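Local coordinates for protein putative acetamidase/formamidase (PDB 5UBU) that probably hydrolyses carbon-nitrogen bonds in linear amides other than peptides, at residues H27-M32 with I57-D62; A63-I68 with L84-G89; V104-M109 with T241-D246; M109-V114 with I149-E154; G219-C224 with F237-T242. All coordinates share one frame; numbering follows the deposited sequence. Where two conformers were deposited one is given.

Contact 1. Residues H27-M32 with I57-D62; sequences HLTEEM and IVDTRD
The carboxylate of E30 overlaps the guanidinium edge of R61, and the two form a salt bridge. R61 NE meets E30 OE2 at 2.7 Å from within the guanidinium plane. R61 NH1 adds a weak bond to the same oxygen. The carboxylate stands at 90° to the guanidinium, and its OE2 is met on the anti side. R61 is extended from CG to NE, and its chain crosses that of E30 at about a right angle. R61 NH2 has a second carboxylate partner in E65.

Two waters join the segments. One donates to L28 O and D59 O. The other accepts from E30 N and donates to E30 OE1 and D59 OD2. T29 OG1 accepts from the backbone N of selenomethionine M32, so T29 is the N-cap of helix 30-33.

Before T29 the segments pair as parallel strands. L28 N donates to I57 O at 2.9 Å, and D59 N donates back to L28 O at 3.2 Å. L28 thus uses both its backbone N and its backbone O on the neighbouring strand. L28 and V58 make a loose apolar pair on one face, with L28 CD2 4.4 Å from V58 CG1. On the other face I57 CD1 lies alongside the H27 imidazole, whose position is doubtful. The whole is a parallel pair of strands at one border of the large mixed sheet, where strand 25-28 is outermost within the chain and leads directly into a capped short helix.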
# COMPACT_ATOMS: atom_id res chain seq x y z
N HIS B 27 -2.18 21.03 -38.29
CA HIS B 27 -3.14 21.66 -37.39
C HIS B 27 -4.18 20.61 -37.03
O HIS B 27 -5.08 20.34 -37.82
CB HIS B 27 -3.82 22.86 -38.08
CG HIS B 27 -2.85 23.85 -38.69
ND1 HIS B 27 -2.36 24.94 -38.00
CD2 HIS B 27 -2.27 23.89 -39.91
CE1 HIS B 27 -1.51 25.61 -38.76
NE2 HIS B 27 -1.44 24.99 -39.93
N LEU B 28 -4.05 19.99 -35.86
CA LEU B 28 -4.99 18.96 -35.41
C LEU B 28 -6.20 19.63 -34.75
O LEU B 28 -6.30 19.68 -33.53
CB LEU B 28 -4.31 17.92 -34.50
CG LEU B 28 -5.17 16.78 -33.94
CD1 LEU B 28 -6.02 16.10 -35.00
CD2 LEU B 28 -4.30 15.76 -33.23
N THR B 29 -7.09 20.14 -35.58
CA THR B 29 -8.31 20.79 -35.13
C THR B 29 -9.34 19.75 -34.72
O THR B 29 -9.14 18.55 -34.92
CB THR B 29 -8.92 21.65 -36.26
OG1 THR B 29 -9.27 20.80 -37.36
CG2 THR B 29 -7.95 22.70 -36.75
N GLU B 30 -10.45 20.21 -34.16
CA GLU B 30 -11.54 19.32 -33.77
C GLU B 30 -12.17 18.66 -35.01
O GLU B 30 -12.65 17.53 -34.93
CB GLU B 30 -12.60 20.11 -33.00
CG GLU B 30 -12.14 20.59 -31.64
CD GLU B 30 -13.15 21.51 -30.98
OE1 GLU B 30 -13.42 22.56 -31.59
OE2 GLU B 30 -13.64 21.21 -29.87
N GLU B 31 -12.15 19.36 -36.14
CA GLU B 31 -12.72 18.86 -37.40
C GLU B 31 -11.85 17.71 -37.93
O GLU B 31 -12.36 16.76 -38.52
CB GLU B 31 -12.86 20.02 -38.41
CG GLU B 31 -13.98 19.91 -39.45
CD GLU B 31 -13.69 19.05 -40.67
OE1 GLU B 31 -14.61 18.93 -41.51
OE2 GLU B 31 -12.56 18.51 -40.82
N MSE B 32 -10.54 17.79 -37.70
CA MSE B 32 -9.61 16.73 -38.14
C MSE B 32 -9.72 15.54 -37.22
O MSE B 32 -9.67 14.39 -37.68
CB MSE B 32 -8.16 17.21 -38.13
CG MSE B 32 -7.22 16.18 -38.79
SE MSE B 32 -5.34 16.80 -38.76
CE MSE B 32 -5.36 17.93 -40.38
N ILE B 57 -0.00 21.32 -34.04
CA ILE B 57 -0.71 22.30 -33.24
C ILE B 57 -2.04 21.63 -32.89
O ILE B 57 -2.93 21.52 -33.73
CB ILE B 57 -0.96 23.60 -34.04
CG1 ILE B 57 0.37 24.19 -34.53
CG2 ILE B 57 -1.73 24.61 -33.17
CD1 ILE B 57 0.23 25.44 -35.38
N VAL B 58 -2.16 21.20 -31.64
CA VAL B 58 -3.35 20.49 -31.18
C VAL B 58 -4.37 21.37 -30.45
O VAL B 58 -4.02 22.07 -29.51
CB VAL B 58 -2.96 19.36 -30.20
CG1 VAL B 58 -4.19 18.52 -29.86
CG2 VAL B 58 -1.89 18.47 -30.80
N ASP B 59 -5.63 21.31 -30.89
CA ASP B 59 -6.73 22.03 -30.25
C ASP B 59 -7.38 21.04 -29.27
O ASP B 59 -8.34 20.36 -29.60
CB ASP B 59 -7.77 22.50 -31.28
CG ASP B 59 -7.24 23.60 -32.21
OD1 ASP B 59 -6.19 24.21 -31.90
OD2 ASP B 59 -7.90 23.88 -33.23
N THR B 60 -6.82 20.95 -28.06
CA THR B 60 -7.33 20.01 -27.05
C THR B 60 -8.62 20.46 -26.39
O THR B 60 -8.95 21.63 -26.37
CB THR B 60 -6.30 19.80 -25.91
OG1 THR B 60 -6.15 21.01 -25.15
CG2 THR B 60 -4.96 19.36 -26.44
N ARG B 61 -9.35 19.48 -25.85
CA ARG B 61 -10.58 19.72 -25.11
C ARG B 61 -10.28 19.47 -23.63
O ARG B 61 -9.37 18.72 -23.30
CB ARG B 61 -11.70 18.80 -25.60
CG ARG B 61 -12.25 19.21 -26.95
CD ARG B 61 -13.42 18.32 -27.36
NE ARG B 61 -14.04 18.81 -28.60
CZ ARG B 61 -15.03 18.21 -29.25
NH1 ARG B 61 -15.51 18.74 -30.37
NH2 ARG B 61 -15.54 17.06 -28.81
N ASP B 62 -11.06 20.10 -22.75
CA ASP B 62 -10.83 19.93 -21.32
C ASP B 62 -11.18 18.51 -20.88
O ASP B 62 -11.77 17.74 -21.64
CB ASP B 62 -11.57 21.01 -20.49
CG ASP B 62 -13.10 20.84 -20.44
OD1 ASP B 62 -13.61 19.73 -20.71
OD2 ASP B 62 -13.81 21.81 -20.06
O HOH W 1 -8.62 18.72 -31.89
O HOH W 2 -10.98 22.87 -33.70

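Contact 2. Residues A63-I68 with L84-G89; sequences AFEGAI and LNPQNG
A63, P86 and L84 carry this contact, and L84, N85 and P86 gather round A63 O. N85 N donates to that oxygen at 2.9 Å, in the carbonyl plane and on a lone pair. L84 CA lies 3.3 Å from A63 O as a CA-H...O contact. P86 CD is 3.5 Å from A63 O.

A63, P86 and L84 each have packing of their own as well. The methyl CB of A63 faces the side-chain oxygen N85 OD1. At the other end of this amide, N85 ND2 is bound to S184 O. P86 points at the 63-68 loop, and P86 CG lies 3.8 Å from E65 CB. The proline ring and the E65 chain pass each other in opposite directions. E65 is extended past the proline, and its OE2 is hydrogen-bonded to Y38 OH. L84 sets CD2 3.7 Å from F64 CD1, the two side chains pointing the same way. One face of the F64 ring is packed by I68 CD1, offset toward the rim.

F64 to A67 form a type I' turn, closed by a bond from A67 N to F64 O. On the other segment, Q87 NE2 bonds N85 O from above its carbonyl plane. The contact thus ties the loop after strand 55-59 to the residues leading into strand 87-93. Strand 214-222 lies next to it through D220, which touches A63 and N85, while E236 of strand 236-237 packs on A63 and F64.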
# COMPACT_ATOMS: atom_id res chain seq x y z
N ALA B 63 -10.82 18.17 -19.65
CA ALA B 63 -11.07 16.84 -19.09
C ALA B 63 -12.54 16.40 -19.07
O ALA B 63 -12.82 15.19 -19.04
CB ALA B 63 -10.51 16.77 -17.69
N PHE B 64 -13.47 17.35 -19.11
CA PHE B 64 -14.90 17.05 -19.07
C PHE B 64 -15.57 17.14 -20.45
O PHE B 64 -16.78 16.98 -20.57
CB PHE B 64 -15.59 18.01 -18.09
CG PHE B 64 -14.82 18.22 -16.81
CD1 PHE B 64 -14.68 17.17 -15.89
CD2 PHE B 64 -14.22 19.44 -16.52
CE1 PHE B 64 -13.96 17.35 -14.72
CE2 PHE B 64 -13.50 19.61 -15.35
CZ PHE B 64 -13.37 18.57 -14.45
N GLU B 65 -14.75 17.37 -21.47
CA GLU B 65 -15.19 17.54 -22.86
C GLU B 65 -16.29 18.61 -22.95
O GLU B 65 -17.32 18.43 -23.59
CB GLU B 65 -15.60 16.20 -23.50
CG GLU B 65 -15.62 16.25 -25.03
CD GLU B 65 -15.84 14.91 -25.71
OE1 GLU B 65 -15.44 14.79 -26.90
OE2 GLU B 65 -16.39 13.98 -25.08
N GLY B 66 -16.05 19.73 -22.26
CA GLY B 66 -16.97 20.87 -22.22
C GLY B 66 -18.32 20.65 -21.54
O GLY B 66 -19.20 21.52 -21.62
N ALA B 67 -18.49 19.53 -20.84
CA ALA B 67 -19.76 19.22 -20.18
C ALA B 67 -20.09 20.14 -19.01
O ALA B 67 -21.26 20.28 -18.65
CB ALA B 67 -19.78 17.77 -19.72
N ILE B 68 -19.06 20.75 -18.43
CA ILE B 68 -19.24 21.66 -17.29
C ILE B 68 -18.95 23.10 -17.71
O ILE B 68 -17.88 23.39 -18.25
CB ILE B 68 -18.36 21.23 -16.10
CG1 ILE B 68 -18.78 19.83 -15.64
CG2 ILE B 68 -18.49 22.20 -14.94
CD1 ILE B 68 -17.98 19.29 -14.47
N LEU B 84 -13.27 10.57 -18.54
CA LEU B 84 -12.70 11.90 -18.46
C LEU B 84 -11.49 11.91 -19.39
O LEU B 84 -11.03 10.85 -19.83
CB LEU B 84 -12.25 12.26 -17.05
CG LEU B 84 -13.28 12.47 -15.93
CD1 LEU B 84 -12.56 12.85 -14.65
CD2 LEU B 84 -14.30 13.55 -16.32
N ASN B 85 -10.98 13.10 -19.67
CA ASN B 85 -9.79 13.26 -20.51
C ASN B 85 -9.98 12.79 -21.96
O ASN B 85 -9.35 11.82 -22.39
CB ASN B 85 -8.57 12.57 -19.87
CG ASN B 85 -8.33 12.99 -18.43
OD1 ASN B 85 -8.80 14.04 -17.98
ND2 ASN B 85 -7.59 12.16 -17.70
N PRO B 86 -10.85 13.47 -22.72
CA PRO B 86 -11.02 13.13 -24.13
C PRO B 86 -9.67 13.31 -24.83
O PRO B 86 -9.03 14.35 -24.67
CB PRO B 86 -12.03 14.16 -24.63
CG PRO B 86 -11.93 15.28 -23.66
CD PRO B 86 -11.71 14.60 -22.35
N GLN B 87 -9.25 12.30 -25.59
CA GLN B 87 -7.93 12.32 -26.25
C GLN B 87 -7.87 12.68 -27.71
O GLN B 87 -8.72 12.26 -28.49
CB GLN B 87 -7.29 10.92 -26.13
CG GLN B 87 -7.04 10.47 -24.70
CD GLN B 87 -6.01 11.33 -24.00
OE1 GLN B 87 -4.87 11.48 -24.48
NE2 GLN B 87 -6.38 11.88 -22.85
N ASN B 88 -6.86 13.48 -28.07
CA ASN B 88 -6.56 13.79 -29.46
C ASN B 88 -5.66 12.63 -29.90
O ASN B 88 -4.92 12.08 -29.08
CB ASN B 88 -5.82 15.12 -29.62
CG ASN B 88 -6.76 16.29 -29.67
OD1 ASN B 88 -6.89 17.03 -28.71
ND2 ASN B 88 -7.45 16.44 -30.79
N GLY B 89 -5.74 12.26 -31.17
CA GLY B 89 -4.93 11.15 -31.68
C GLY B 89 -5.83 10.02 -32.14
O GLY B 89 -7.06 10.14 -32.09

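Contact 3. Residues V104-M109 with T241-D246; sequences VYIESM and TTIKVD
A classic beta bulge interrupts this antiparallel pair: E107 and S108 both stand opposite T242. E107 N donates to T242 O at 2.9 Å, and T242 N donates to S108 O at 3.0 Å. The extra residue shifts the register by one. Beyond the bulge, Y105 and K244 form a regular hydrogen-bonded pair, with Y105 N to K244 O and K244 N to Y105 O both at 2.8 Å.

On one face, I243 CG2 sits between two neighbours, 4.1 Å from V104 CG1 and 4.2 Å from I106 CG1. I243 places CG2 anti to its carbonyl carbon (CG1 at chi1 61°), and this turns the methyl toward that pair. Selenomethionine M109 bends at chi3, and its CE comes 3.7 Å from T241 OG1. The hydrogen bond of this hydroxyl goes to S239 OG.

The other face is mixed. The extended E107 lays OE2 3.6 Å from T242 CG2, while its OE1 salt-bridges R55 on strand 55-59. The edge of the Y105 ring faces K244 CB. The chemistry implies a sheet with a mostly apolar side, packed on strands 169-175 and 214-222, and a more polar side where the charge of E107 is probably balanced by R55.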
# COMPACT_ATOMS: atom_id res chain seq x y z
N VAL B 104 8.54 13.78 -27.50
CA VAL B 104 7.53 14.83 -27.64
C VAL B 104 7.99 16.09 -26.93
O VAL B 104 8.00 16.14 -25.70
CB VAL B 104 6.16 14.39 -27.07
CG1 VAL B 104 5.12 15.49 -27.26
CG2 VAL B 104 5.70 13.10 -27.73
N TYR B 105 8.38 17.09 -27.70
CA TYR B 105 8.82 18.37 -27.14
C TYR B 105 7.66 19.34 -27.19
O TYR B 105 7.15 19.64 -28.25
CB TYR B 105 10.04 18.92 -27.89
CG TYR B 105 10.37 20.34 -27.51
CD1 TYR B 105 10.74 20.65 -26.20
CD2 TYR B 105 10.35 21.37 -28.45
CE1 TYR B 105 11.03 21.96 -25.83
CE2 TYR B 105 10.66 22.68 -28.08
CZ TYR B 105 10.99 22.96 -26.76
OH TYR B 105 11.29 24.24 -26.38
N ILE B 106 7.23 19.83 -26.02
CA ILE B 106 6.13 20.79 -25.95
C ILE B 106 6.73 22.19 -26.10
O ILE B 106 7.56 22.60 -25.29
CB ILE B 106 5.35 20.65 -24.63
CG1 ILE B 106 4.84 19.21 -24.47
CG2 ILE B 106 4.19 21.64 -24.61
CD1 ILE B 106 4.18 18.92 -23.13
N GLU B 107 6.32 22.91 -27.14
CA GLU B 107 6.84 24.26 -27.37
C GLU B 107 6.08 25.30 -26.59
O GLU B 107 6.68 26.17 -25.95
CB GLU B 107 6.74 24.65 -28.84
CG GLU B 107 7.57 23.83 -29.81
CD GLU B 107 7.49 24.37 -31.22
OE1 GLU B 107 8.02 23.71 -32.15
OE2 GLU B 107 6.89 25.45 -31.41
N SER B 108 4.75 25.21 -26.67
CA SER B 108 3.87 26.17 -26.03
C SER B 108 2.47 25.64 -25.79
O SER B 108 2.03 24.67 -26.42
CB SER B 108 3.78 27.41 -26.92
OG SER B 108 3.32 27.06 -28.21
N MSE B 109 1.77 26.30 -24.86
CA MSE B 109 0.41 25.94 -24.49
C MSE B 109 -0.32 27.21 -24.16
O MSE B 109 0.07 27.94 -23.24
CB MSE B 109 0.43 25.02 -23.27
CG MSE B 109 0.97 23.64 -23.61
SE MSE B 109 0.86 22.48 -22.02
CE MSE B 109 -1.09 22.32 -21.89
N THR B 241 -2.10 23.47 -27.86
CA THR B 241 -0.80 22.89 -27.50
C THR B 241 -0.01 22.60 -28.75
O THR B 241 -0.47 21.85 -29.61
CB THR B 241 -0.98 21.59 -26.70
OG1 THR B 241 -1.69 21.87 -25.48
CG2 THR B 241 0.35 20.95 -26.37
N THR B 242 1.17 23.21 -28.85
CA THR B 242 2.06 23.01 -29.99
C THR B 242 3.21 22.11 -29.56
O THR B 242 3.92 22.41 -28.61
CB THR B 242 2.60 24.34 -30.53
OG1 THR B 242 1.51 25.15 -30.98
CG2 THR B 242 3.54 24.12 -31.72
N ILE B 243 3.39 21.00 -30.29
CA ILE B 243 4.44 20.03 -29.99
C ILE B 243 5.31 19.73 -31.21
O ILE B 243 4.90 19.97 -32.35
CB ILE B 243 3.84 18.69 -29.49
CG1 ILE B 243 2.92 18.06 -30.55
CG2 ILE B 243 3.06 18.91 -28.21
CD1 ILE B 243 2.32 16.74 -30.14
N LYS B 244 6.51 19.22 -30.94
CA LYS B 244 7.45 18.80 -31.99
C LYS B 244 7.67 17.33 -31.64
O LYS B 244 8.11 17.01 -30.53
CB LYS B 244 8.77 19.59 -31.95
CG LYS B 244 9.48 19.79 -33.28
CD LYS B 244 11.00 19.80 -33.23
CE LYS B 244 11.63 20.40 -34.49
NZ LYS B 244 13.05 19.96 -34.67
N VAL B 245 7.35 16.44 -32.56
CA VAL B 245 7.47 15.01 -32.34
C VAL B 245 8.60 14.45 -33.19
O VAL B 245 8.63 14.69 -34.40
CB VAL B 245 6.15 14.30 -32.71
CG1 VAL B 245 6.23 12.80 -32.45
CG2 VAL B 245 4.99 14.93 -31.94
N ASP B 246 9.52 13.71 -32.57
CA ASP B 246 10.63 13.13 -33.31
C ASP B 246 10.71 11.64 -32.91
O ASP B 246 9.94 11.18 -32.05
CB ASP B 246 11.92 13.91 -33.06
CG ASP B 246 12.95 13.77 -34.22
OD1 ASP B 246 12.99 12.73 -34.91
OD2 ASP B 246 13.74 14.74 -34.44

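Contact 4. Residues M109-V114 with I149-E154; sequences MLPRGV and IKLDSE
P111 and L151 pass each other in opposite directions, and the closest side-chain contact lies between them. P111 CB is 3.5 Å from L151 CD1, and P111 CG is 4.0 Å from the same methyl. P111 CB points toward the other segment. L151 sets CG between its backbone N and carbonyl carbon (chi1 51°), and with chi2 at 68° the CD1 branch is folded round to the proline. One methyl, CD1, therefore touches both CB and CG of the proline. Further on, P111 CG lies over the peptide that joins D152 to S153, 4.2 Å from D152 C. L110 adds a slighter touch: its CD2 is 4.4 Å from S153 CB.

The second segment turns away just here. D152 OD1 accepts from E154 N at 2.9 Å, which makes an Asx turn in the residues that follow L151. The donor meets this oxygen on its anti side, 34° out of the carboxylate plane. D152 OD1 also accepts from K155 N, and D152 OD2 is bonded to Y157 OH. Both oxygens therefore have partners in or near strand 155-157.

The contact is small and near the surface. It joins two different sheets, since strand 101-111 belongs to the large mixed sheet and strand 145-151 to a separate antiparallel one. Apolar packing alone links the two segments. P111 is packed as well by P116 and Y166, and L151 by A223. The hydroxyl of Y166 bonds the backbone O of selenomethionine M109, while R112 turns the other way and gives NH2 to T60 O.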
# COMPACT_ATOMS: atom_id res chain seq x y z
N MSE B 109 1.77 26.30 -24.86
CA MSE B 109 0.41 25.94 -24.49
C MSE B 109 -0.32 27.21 -24.16
O MSE B 109 0.07 27.94 -23.24
CB MSE B 109 0.43 25.02 -23.27
CG MSE B 109 0.97 23.64 -23.61
SE MSE B 109 0.86 22.48 -22.02
CE MSE B 109 -1.09 22.32 -21.89
N LEU B 110 -1.37 27.51 -24.92
CA LEU B 110 -2.16 28.72 -24.71
C LEU B 110 -3.62 28.33 -24.49
O LEU B 110 -4.05 27.28 -24.96
CB LEU B 110 -2.07 29.65 -25.92
CG LEU B 110 -0.66 30.10 -26.34
CD1 LEU B 110 -0.71 30.88 -27.64
CD2 LEU B 110 0.01 30.90 -25.22
N PRO B 111 -4.39 29.16 -23.76
CA PRO B 111 -5.80 28.83 -23.57
C PRO B 111 -6.55 29.05 -24.87
O PRO B 111 -6.24 29.99 -25.61
CB PRO B 111 -6.26 29.80 -22.47
CG PRO B 111 -5.25 30.89 -22.44
CD PRO B 111 -3.96 30.32 -22.96
N ARG B 112 -7.51 28.18 -25.15
CA ARG B 112 -8.29 28.23 -26.39
C ARG B 112 -9.70 28.75 -26.14
O ARG B 112 -10.30 28.43 -25.11
CB ARG B 112 -8.31 26.82 -27.00
CG ARG B 112 -8.83 26.74 -28.43
CD ARG B 112 -8.52 25.39 -29.03
NE ARG B 112 -9.18 24.29 -28.33
CZ ARG B 112 -10.40 23.81 -28.60
NH1 ARG B 112 -11.13 24.31 -29.60
NH2 ARG B 112 -10.89 22.80 -27.88
N GLY B 113 -10.19 29.55 -27.07
CA GLY B 113 -11.53 30.15 -26.99
C GLY B 113 -11.52 31.58 -26.51
O GLY B 113 -10.55 32.04 -25.92
N VAL B 114 -12.61 32.30 -26.79
CA VAL B 114 -12.77 33.70 -26.37
C VAL B 114 -13.18 33.72 -24.89
O VAL B 114 -14.11 33.02 -24.49
CB VAL B 114 -13.84 34.42 -27.22
CG1 VAL B 114 -13.97 35.88 -26.80
CG2 VAL B 114 -13.50 34.31 -28.70
N ILE B 149 -12.75 29.20 -13.32
CA ILE B 149 -11.66 30.13 -13.14
C ILE B 149 -11.28 30.81 -14.45
O ILE B 149 -10.98 30.16 -15.44
CB ILE B 149 -10.39 29.41 -12.59
CG1 ILE B 149 -10.73 28.53 -11.38
CG2 ILE B 149 -9.29 30.42 -12.30
CD1 ILE B 149 -11.60 29.21 -10.36
N LYS B 150 -11.27 32.13 -14.42
CA LYS B 150 -10.90 32.92 -15.58
C LYS B 150 -9.39 32.78 -15.67
O LYS B 150 -8.72 32.60 -14.67
CB LYS B 150 -11.29 34.38 -15.32
CG LYS B 150 -11.42 35.30 -16.52
CD LYS B 150 -11.92 36.68 -16.03
CE LYS B 150 -12.70 37.48 -17.07
NZ LYS B 150 -14.02 36.83 -17.36
N LEU B 151 -8.85 32.81 -16.88
CA LEU B 151 -7.40 32.67 -17.03
C LEU B 151 -6.88 33.27 -18.32
O LEU B 151 -7.66 33.56 -19.22
CB LEU B 151 -6.97 31.19 -16.86
CG LEU B 151 -7.65 30.06 -17.65
CD1 LEU B 151 -7.36 30.15 -19.13
CD2 LEU B 151 -7.19 28.71 -17.13
N ASP B 152 -5.58 33.50 -18.36
CA ASP B 152 -4.90 34.04 -19.54
C ASP B 152 -3.48 33.45 -19.59
O ASP B 152 -3.12 32.63 -18.74
CB ASP B 152 -4.94 35.59 -19.57
CG ASP B 152 -4.24 36.25 -18.39
OD1 ASP B 152 -3.27 35.69 -17.84
OD2 ASP B 152 -4.63 37.38 -18.05
N SER B 153 -2.69 33.87 -20.58
CA SER B 153 -1.32 33.36 -20.76
C SER B 153 -0.33 33.73 -19.65
O SER B 153 0.81 33.29 -19.67
CB SER B 153 -0.76 33.87 -22.10
OG SER B 153 -0.68 35.30 -22.11
N GLU B 154 -0.79 34.52 -18.68
CA GLU B 154 0.06 34.99 -17.60
C GLU B 154 -0.39 34.51 -16.21
O GLU B 154 0.45 34.15 -15.39
CB GLU B 154 0.05 36.53 -17.66
CG GLU B 154 1.11 37.23 -16.83
CD GLU B 154 1.24 38.72 -17.14
OE1 GLU B 154 0.60 39.21 -18.12
OE2 GLU B 154 1.99 39.40 -16.41

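Contact 5. Residues G219-C224 with F237-T242; sequences GDAHAC and FASITT. With NA (sodium ion), chain G; NA (sodium ion), chain H.
The F237 ring carries A223 CB over one face, 4.1 Å from F237 CD1. The backbone of H222 comes to its edge, near the ring plane. H222 C and A223 N both lie 3.3 Å from F237 CE1. A221 CB also touches this corner, 3.6 Å from F237 CE1. F237 holds CG between its backbone N and carbonyl carbon (chi1 79°), and this swings the ring across the 221-223 backbone. The imidazole of H222 is the other flat group. D220 O lies above one of its faces, offset toward the rim, and the ring of H169 meets it at about 75°.

The backbones are linked more loosely. F237 N donates to A221 O over a long 3.3 Å. A water accepts from A221 N and donates to F237 O, bridging the same two residues. S239 OG is 3.4 Å from A221 CB and is hydrogen-bonded to T60 OG1.

On the side of the strand away from F237, D220 and H222 hold two sodium ions. D220 OD1 is 2.3 Å from the first ion, and H222 NE2 binds that ion at the same distance. D220 OD2 binds the second ion at 2.2 Å and also binds the first, at a longer 2.9 Å. E236 completes the protein ligands of the first ion, N193 and D195 those of the second. The chemistry implies a strand with two roles: D220 bridges the two ions and H222 binds one of them, while A221, between these ligands in sequence, packs on F237 and S239.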
# COMPACT_ATOMS: atom_id res chain seq x y z
N GLY B 219 -3.79 15.13 -24.52
CA GLY B 219 -5.00 15.76 -23.98
C GLY B 219 -4.88 16.18 -22.54
O GLY B 219 -3.80 16.14 -21.97
N ASP B 220 -6.01 16.59 -21.96
CA ASP B 220 -6.08 16.99 -20.55
C ASP B 220 -5.04 18.05 -20.17
O ASP B 220 -4.14 17.82 -19.37
CB ASP B 220 -5.97 15.73 -19.67
CG ASP B 220 -6.15 16.01 -18.17
OD1 ASP B 220 -6.88 16.95 -17.77
OD2 ASP B 220 -5.57 15.24 -17.40
N ALA B 221 -5.17 19.23 -20.76
CA ALA B 221 -4.27 20.33 -20.46
C ALA B 221 -4.64 20.92 -19.09
O ALA B 221 -5.82 21.00 -18.75
CB ALA B 221 -4.37 21.39 -21.54
N HIS B 222 -3.62 21.29 -18.32
CA HIS B 222 -3.82 21.91 -17.00
C HIS B 222 -3.17 23.28 -16.99
O HIS B 222 -2.06 23.43 -17.45
CB HIS B 222 -3.20 21.12 -15.85
CG HIS B 222 -3.78 19.77 -15.63
ND1 HIS B 222 -3.02 18.71 -15.19
CD2 HIS B 222 -5.02 19.29 -15.85
CE1 HIS B 222 -3.80 17.64 -15.08
NE2 HIS B 222 -5.01 17.96 -15.48
N ALA B 223 -3.87 24.28 -16.45
CA ALA B 223 -3.33 25.64 -16.35
C ALA B 223 -2.32 25.72 -15.20
O ALA B 223 -1.49 26.61 -15.17
CB ALA B 223 -4.45 26.65 -16.15
N CYS B 224 -2.44 24.78 -14.27
CA CYS B 224 -1.56 24.67 -13.11
C CYS B 224 -1.93 23.39 -12.39
O CYS B 224 -2.98 22.82 -12.67
CB CYS B 224 -1.76 25.88 -12.17
SG CYS B 224 -3.49 26.18 -11.73
N PHE B 237 -8.53 22.82 -18.66
CA PHE B 237 -8.90 23.79 -19.71
C PHE B 237 -8.62 23.28 -21.13
O PHE B 237 -7.88 22.33 -21.33
CB PHE B 237 -8.22 25.16 -19.46
CG PHE B 237 -6.77 25.23 -19.89
CD1 PHE B 237 -5.81 24.43 -19.32
CD2 PHE B 237 -6.35 26.18 -20.82
CE1 PHE B 237 -4.47 24.52 -19.71
CE2 PHE B 237 -5.01 26.28 -21.19
CZ PHE B 237 -4.08 25.45 -20.63
N ALA B 238 -9.29 23.92 -22.09
CA ALA B 238 -9.14 23.64 -23.49
C ALA B 238 -7.94 24.47 -23.94
O ALA B 238 -7.86 25.66 -23.60
CB ALA B 238 -10.40 24.04 -24.25
N SER B 239 -7.01 23.86 -24.69
CA SER B 239 -5.79 24.56 -25.10
C SER B 239 -5.36 24.39 -26.54
O SER B 239 -5.87 23.54 -27.26
CB SER B 239 -4.61 24.05 -24.27
OG SER B 239 -4.24 22.73 -24.68
N ILE B 240 -4.40 25.23 -26.92
CA ILE B 240 -3.75 25.20 -28.21
C ILE B 240 -2.34 24.77 -27.83
O ILE B 240 -1.51 25.61 -27.45
CB ILE B 240 -3.73 26.56 -28.93
CG1 ILE B 240 -5.16 27.08 -29.15
CG2 ILE B 240 -3.00 26.44 -30.26
CD1 ILE B 240 -5.26 28.44 -29.80
N THR B 241 -2.10 23.47 -27.86
CA THR B 241 -0.80 22.89 -27.50
C THR B 241 -0.01 22.60 -28.75
O THR B 241 -0.47 21.85 -29.61
CB THR B 241 -0.98 21.59 -26.70
OG1 THR B 241 -1.69 21.87 -25.48
CG2 THR B 241 0.35 20.95 -26.37
N THR B 242 1.17 23.21 -28.85
CA THR B 242 2.06 23.01 -29.99
C THR B 242 3.21 22.11 -29.56
O THR B 242 3.92 22.41 -28.61
CB THR B 242 2.60 24.34 -30.53
OG1 THR B 242 1.51 25.15 -30.98
CG2 THR B 242 3.54 24.12 -31.72
NA NA G . -7.06 16.85 -15.52
NA NA H . -5.47 14.09 -15.50
O HOH W 3 -7.34 20.31 -22.80
O HOH W 4 -6.95 13.35 -13.11

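Overall arrangement
Contact 5 holds the two sodium ions, and the others lie round it. Contact 2 is nearest to the metals: the N85 side chain is about 4 Å from a sodium ion, and N85 OD1 is 3.3 Å from D220 CG. Contacts 1 and 3 sit on neighbouring strands of the large mixed sheet, where V58 N is 2.7 Å from T241 O. Contacts 3 and 5 share T241 and T242, and M109 CE reaches to 3.4 Å from A221 CB. Contact 4 continues strand 101-111 outward, with L110 O 2.8 Å from I240 N, and its centre is about 9 Å from that of contact 5. R112 ties contact 4 to contact 1.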